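Local coordinates for nitroreductase family protein (Clostridium novyi, PDB 3G14) that belongs to the nitroreductase family and probably works as an oxidoreductase, its fold being of the kind that uses FMN in relatives, at residues I14-L27 / A70-I82. Numbering follows the deposited sequence.
Sequences IKKFEQTAIDRDKL and AASEAVLNSPMTI
Phe17 lays its ring beneath Ser78 and beside Ala74, starting from CB, 3.8 Å from Asn77 O. From there CG and CD2 run under Ser78 CB, which lies over one face of the ring as a CH-pi contact, 4.2 Å from the centroid and 27° off the normal. CE2 then brings the ring edge to Ala74 CB. Ile14 CG2, from the same segment, sits 3.5 Å above the plane of the opposite face of the Phe17 ring, offset toward the rim. With OG set between the backbone N and the carbonyl carbon (chi1 51°), Ser78 donates a 2.7 Å hydrogen bond from OG to Ala74 O, while its CB rests on the ring.

Nearer the start of helix 70-77, Lys15 bends at chi2 (-76°) and lays CD against Ala70, with NZ reaching 3.6 Å from Ala71 CB. The polar link here is made by water: Lys15 O accepts from two waters, one also donating to Ala70 O and the other taking a hydrogen from Asn77 ND2.

At the other end, Pro79 presses its CG to 3.4 Å from Thr20 O; the same CG packs against Ile22 CG1 and CD1, the two side chains crossing at about a right angle. CE of selenomethionine Met80 lies against CB and CG1 of Ile22, while SE meets Leu27 CD2 tip to tip at 3.9 Å. Leu27 and Ile82 run past each other in opposite directions, their CD1 atoms touching at 4.2 Å.

The irregular run 14-23 thus skirts helix 70-77 and the start of strand 80-86 before entering helix 24-35. Pro150 of the adjoining strand 144-151 packs on Phe17, Ala74 and Ser78, and Val50 and Phe48 of strand 46-51 touch Met80 and Ile82 respectively.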
loop_
_atom_site.group_PDB
_atom_site.type_symbol
_atom_site.label_atom_id
_atom_site.label_comp_id
_atom_site.label_asym_id
_atom_site.label_seq_id
_atom_site.Cartn_x
_atom_site.Cartn_y
_atom_site.Cartn_z
ATOM N N ILE B 14 11.380 4.479 -11.834
ATOM C CA ILE B 14 11.936 4.533 -13.160
ATOM C C ILE B 14 11.369 5.763 -13.836
ATOM O O ILE B 14 10.174 6.090 -13.708
ATOM C CB ILE B 14 11.608 3.249 -13.973
ATOM C CG1 ILE B 14 12.280 1.995 -13.353
ATOM C CG2 ILE B 14 12.019 3.428 -15.439
ATOM C CD1 ILE B 14 13.782 2.039 -13.340
ATOM N N LYS B 15 12.254 6.488 -14.512
ATOM C CA LYS B 15 11.884 7.747 -15.161
ATOM C C LYS B 15 12.123 7.709 -16.647
ATOM O O LYS B 15 11.695 8.630 -17.341
ATOM C CB LYS B 15 12.659 8.929 -14.558
ATOM C CG LYS B 15 12.380 9.133 -13.088
ATOM C CD LYS B 15 11.051 9.777 -12.860
ATOM C CE LYS B 15 10.890 10.111 -11.377
ATOM N NZ LYS B 15 9.478 10.464 -11.062
ATOM N N LYS B 16 12.793 6.649 -17.122
ATOM C CA LYS B 16 13.188 6.543 -18.507
ATOM C C LYS B 16 12.733 5.205 -19.040
ATOM O O LYS B 16 13.033 4.159 -18.459
ATOM C CB LYS B 16 14.692 6.750 -18.641
ATOM C CG LYS B 16 15.032 8.228 -18.425
ATOM C CD LYS B 16 16.502 8.496 -18.402
ATOM C CE LYS B 16 16.765 10.014 -18.407
ATOM N NZ LYS B 16 15.979 10.776 -19.456
ATOM N N PHE B 17 12.002 5.285 -20.146
ATOM C CA PHE B 17 11.225 4.185 -20.697
ATOM C C PHE B 17 11.424 4.039 -22.190
ATOM O O PHE B 17 11.621 5.027 -22.906
ATOM C CB PHE B 17 9.740 4.430 -20.457
ATOM C CG PHE B 17 9.353 4.349 -19.029
ATOM C CD1 PHE B 17 9.134 3.127 -18.431
ATOM C CD2 PHE B 17 9.205 5.495 -18.274
ATOM C CE1 PHE B 17 8.783 3.035 -17.135
ATOM C CE2 PHE B 17 8.860 5.420 -16.974
ATOM C CZ PHE B 17 8.645 4.224 -16.375
ATOM N N GLU B 18 11.332 2.795 -22.650
ATOM C CA GLU B 18 11.300 2.495 -24.068
ATOM C C GLU B 18 9.878 2.820 -24.515
ATOM O O GLU B 18 8.980 2.919 -23.685
ATOM C CB GLU B 18 11.615 1.011 -24.332
ATOM C CG GLU B 18 12.866 0.440 -23.630
ATOM C CD GLU B 18 14.201 0.906 -24.242
ATOM O OE1 GLU B 18 14.221 1.911 -25.006
ATOM O OE2 GLU B 18 15.238 0.254 -23.939
ATOM N N GLN B 19 9.664 2.995 -25.815
ATOM C CA GLN B 19 8.302 3.214 -26.334
ATOM C C GLN B 19 7.535 1.893 -26.562
ATOM O O GLN B 19 6.341 1.916 -26.855
ATOM C CB GLN B 19 8.303 4.111 -27.592
ATOM C CG GLN B 19 9.386 3.814 -28.618
ATOM C CD GLN B 19 9.301 4.709 -29.872
ATOM O OE1 GLN B 19 8.613 5.738 -29.879
ATOM N NE2 GLN B 19 10.013 4.315 -30.927
ATOM N N THR B 20 8.220 0.763 -26.403
ATOM C CA THR B 20 7.607 -0.572 -26.484
ATOM C C THR B 20 6.201 -0.621 -25.892
ATOM O O THR B 20 5.996 -0.250 -24.747
ATOM C CB THR B 20 8.446 -1.590 -25.701
ATOM O OG1 THR B 20 9.795 -1.509 -26.149
ATOM C CG2 THR B 20 7.905 -3.025 -25.866
ATOM N N ALA B 21 5.246 -1.104 -26.673
ATOM C CA ALA B 21 3.869 -1.249 -26.199
ATOM C C ALA B 21 3.718 -2.267 -25.050
ATOM O O ALA B 21 4.372 -3.311 -25.024
ATOM C CB ALA B 21 2.976 -1.650 -27.352
ATOM N N ILE B 22 2.792 -1.971 -24.158
ATOM C CA ILE B 22 2.449 -2.842 -23.028
ATOM C C ILE B 22 1.676 -4.018 -23.562
ATOM O O ILE B 22 0.833 -3.838 -24.430
ATOM C CB ILE B 22 1.560 -2.094 -21.998
ATOM C CG1 ILE B 22 2.274 -0.834 -21.473
ATOM C CG2 ILE B 22 1.091 -3.044 -20.870
ATOM C CD1 ILE B 22 3.553 -1.080 -20.743
ATOM N N ASP B 23 1.961 -5.218 -23.060
ATOM C CA ASP B 23 1.190 -6.402 -23.453
ATOM C C ASP B 23 -0.142 -6.406 -22.717
ATOM O O ASP B 23 -0.161 -6.350 -21.488
ATOM C CB ASP B 23 1.971 -7.679 -23.135
ATOM C CG ASP B 23 3.151 -7.913 -24.085
ATOM O OD1 ASP B 23 3.087 -7.470 -25.257
ATOM O OD2 ASP B 23 4.139 -8.565 -23.663
ATOM N N ARG B 24 -1.255 -6.499 -23.453
ATOM C CA ARG B 24 -2.592 -6.370 -22.849
ATOM C C ARG B 24 -2.828 -7.380 -21.718
ATOM O O ARG B 24 -3.397 -7.045 -20.672
ATOM C CB ARG B 24 -3.677 -6.531 -23.932
ATOM C CG ARG B 24 -5.109 -6.315 -23.433
ATOM C CD ARG B 24 -6.102 -6.233 -24.595
ATOM N NE ARG B 24 -7.441 -5.862 -24.125
ATOM C CZ ARG B 24 -8.312 -6.721 -23.595
ATOM N NH1 ARG B 24 -8.010 -8.010 -23.466
ATOM N NH2 ARG B 24 -9.500 -6.299 -23.195
ATOM N N ASP B 25 -2.399 -8.624 -21.941
ATOM C CA ASP B 25 -2.559 -9.688 -20.953
ATOM C C ASP B 25 -1.773 -9.365 -19.663
ATOM O O ASP B 25 -2.263 -9.586 -18.542
ATOM C CB ASP B 25 -2.087 -11.012 -21.535
ATOM C CG ASP B 25 -0.573 -11.081 -21.688
ATOM O OD1 ASP B 25 -0.015 -10.260 -22.467
ATOM O OD2 ASP B 25 0.055 -11.934 -21.001
ATOM N N LYS B 26 -0.560 -8.833 -19.828
ATOM C CA LYS B 26 0.260 -8.454 -18.672
ATOM C C LYS B 26 -0.392 -7.314 -17.906
ATOM O O LYS B 26 -0.486 -7.377 -16.692
ATOM C CB LYS B 26 1.681 -8.077 -19.079
ATOM C CG LYS B 26 2.557 -9.210 -19.657
ATOM C CD LYS B 26 4.026 -8.774 -19.610
ATOM C CE LYS B 26 4.946 -9.555 -20.527
ATOM N NZ LYS B 26 4.430 -10.872 -20.868
ATOM N N LEU B 27 -0.875 -6.291 -18.606
ATOM C CA LEU B 27 -1.660 -5.222 -17.962
ATOM C C LEU B 27 -2.862 -5.755 -17.173
ATOM O O LEU B 27 -3.127 -5.323 -16.032
ATOM C CB LEU B 27 -2.186 -4.250 -19.004
ATOM C CG LEU B 27 -3.016 -3.065 -18.472
ATOM C CD1 LEU B 27 -2.224 -2.193 -17.475
ATOM C CD2 LEU B 27 -3.531 -2.270 -19.634
ATOM N N ALA B 70 11.422 15.414 -14.259
ATOM C CA ALA B 70 11.643 13.984 -14.501
ATOM C C ALA B 70 10.308 13.193 -14.522
ATOM O O ALA B 70 10.082 12.357 -15.411
ATOM C CB ALA B 70 12.630 13.400 -13.482
ATOM N N ALA B 71 9.422 13.479 -13.557
ATOM C CA ALA B 71 8.117 12.800 -13.491
ATOM C C ALA B 71 7.245 13.129 -14.719
ATOM O O ALA B 71 6.652 12.240 -15.342
ATOM C CB ALA B 71 7.369 13.163 -12.143
ATOM N N SER B 72 7.177 14.416 -15.073
ATOM C CA SER B 72 6.398 14.882 -16.221
ATOM C C SER B 72 6.907 14.163 -17.451
ATOM O O SER B 72 6.100 13.640 -18.230
ATOM C CB SER B 72 6.549 16.392 -16.405
ATOM O OG SER B 72 5.798 17.089 -15.427
ATOM N N GLU B 73 8.230 14.072 -17.599
ATOM C CA GLU B 73 8.823 13.415 -18.790
ATOM C C GLU B 73 8.555 11.919 -18.813
ATOM O O GLU B 73 8.315 11.379 -19.903
ATOM C CB GLU B 73 10.314 13.705 -18.898
ATOM C CG GLU B 73 10.543 15.175 -19.136
ATOM C CD GLU B 73 11.955 15.612 -18.982
ATOM O OE1 GLU B 73 12.847 14.741 -18.860
ATOM O OE2 GLU B 73 12.161 16.849 -19.040
ATOM N N ALA B 74 8.506 11.278 -17.624
ATOM C CA ALA B 74 8.204 9.835 -17.523
ATOM C C ALA B 74 6.769 9.563 -18.082
ATOM O O ALA B 74 6.534 8.614 -18.843
ATOM C CB ALA B 74 8.318 9.332 -16.060
ATOM N N VAL B 75 5.843 10.446 -17.759
ATOM C CA VAL B 75 4.478 10.353 -18.260
ATOM C C VAL B 75 4.425 10.613 -19.776
ATOM O O VAL B 75 3.688 9.946 -20.504
ATOM C CB VAL B 75 3.509 11.331 -17.518
ATOM C CG1 VAL B 75 2.146 11.416 -18.269
ATOM C CG2 VAL B 75 3.269 10.867 -16.002
ATOM N N LEU B 76 5.207 11.585 -20.260
ATOM C CA LEU B 76 5.226 11.869 -21.697
ATOM C C LEU B 76 5.788 10.698 -22.493
ATOM O O LEU B 76 5.324 10.390 -23.593
ATOM C CB LEU B 76 6.032 13.115 -22.025
ATOM C CG LEU B 76 5.491 14.480 -21.561
ATOM C CD1 LEU B 76 6.583 15.562 -21.796
ATOM C CD2 LEU B 76 4.203 14.819 -22.295
ATOM N N ASN B 77 6.823 10.102 -21.945
ATOM C CA ASN B 77 7.707 9.221 -22.708
ATOM C C ASN B 77 7.482 7.746 -22.467
ATOM O O ASN B 77 8.252 6.953 -22.952
ATOM C CB ASN B 77 9.169 9.596 -22.438
ATOM C CG ASN B 77 9.483 11.023 -22.887
ATOM O OD1 ASN B 77 8.895 11.519 -23.854
ATOM N ND2 ASN B 77 10.414 11.678 -22.198
ATOM N N SER B 78 6.432 7.372 -21.741
ATOM C CA SER B 78 6.039 5.967 -21.552
ATOM C C SER B 78 4.777 5.626 -22.369
ATOM O O SER B 78 4.007 6.516 -22.671
ATOM C CB SER B 78 5.762 5.666 -20.086
ATOM O OG SER B 78 4.868 6.610 -19.507
ATOM N N PRO B 79 4.538 4.335 -22.664
ATOM C CA PRO B 79 3.307 4.030 -23.462
ATOM C C PRO B 79 1.967 4.355 -22.784
ATOM O O PRO B 79 1.005 4.660 -23.478
ATOM C CB PRO B 79 3.441 2.534 -23.802
ATOM C CG PRO B 79 4.364 1.988 -22.735
ATOM C CD PRO B 79 5.335 3.125 -22.397
HETATM N N MSE B 80 1.898 4.247 -21.457
HETATM C CA MSE B 80 0.704 4.606 -20.724
HETATM C C MSE B 80 0.991 5.045 -19.296
HETATM O O MSE B 80 2.110 4.923 -18.781
HETATM C CB MSE B 80 -0.282 3.423 -20.723
HETATM C CG MSE B 80 0.215 2.261 -19.984
HETATM SE SE MSE B 80 -0.979 0.690 -19.938
HETATM C CE MSE B 80 -1.318 0.498 -21.733
ATOM N N THR B 81 -0.039 5.617 -18.690
ATOM C CA THR B 81 -0.042 5.998 -17.285
ATOM C C THR B 81 -1.292 5.429 -16.626
ATOM O O THR B 81 -2.364 5.393 -17.233
ATOM C CB THR B 81 0.029 7.559 -17.156
ATOM O OG1 THR B 81 1.351 7.999 -17.486
ATOM C CG2 THR B 81 -0.377 8.031 -15.765
ATOM N N ILE B 82 -1.132 4.925 -15.406
ATOM C CA ILE B 82 -2.272 4.426 -14.612
ATOM C C ILE B 82 -2.597 5.457 -13.549
ATOM O O ILE B 82 -1.715 5.847 -12.793
ATOM C CB ILE B 82 -1.993 3.046 -13.981
ATOM C CG1 ILE B 82 -1.723 2.020 -15.091
ATOM C CG2 ILE B 82 -3.185 2.599 -13.139
ATOM C CD1 ILE B 82 -1.126 0.675 -14.668
HETATM O O HOH W 1 11.731 10.312 -20.007
HETATM O O HOH W 2 12.081 11.222 -17.105
#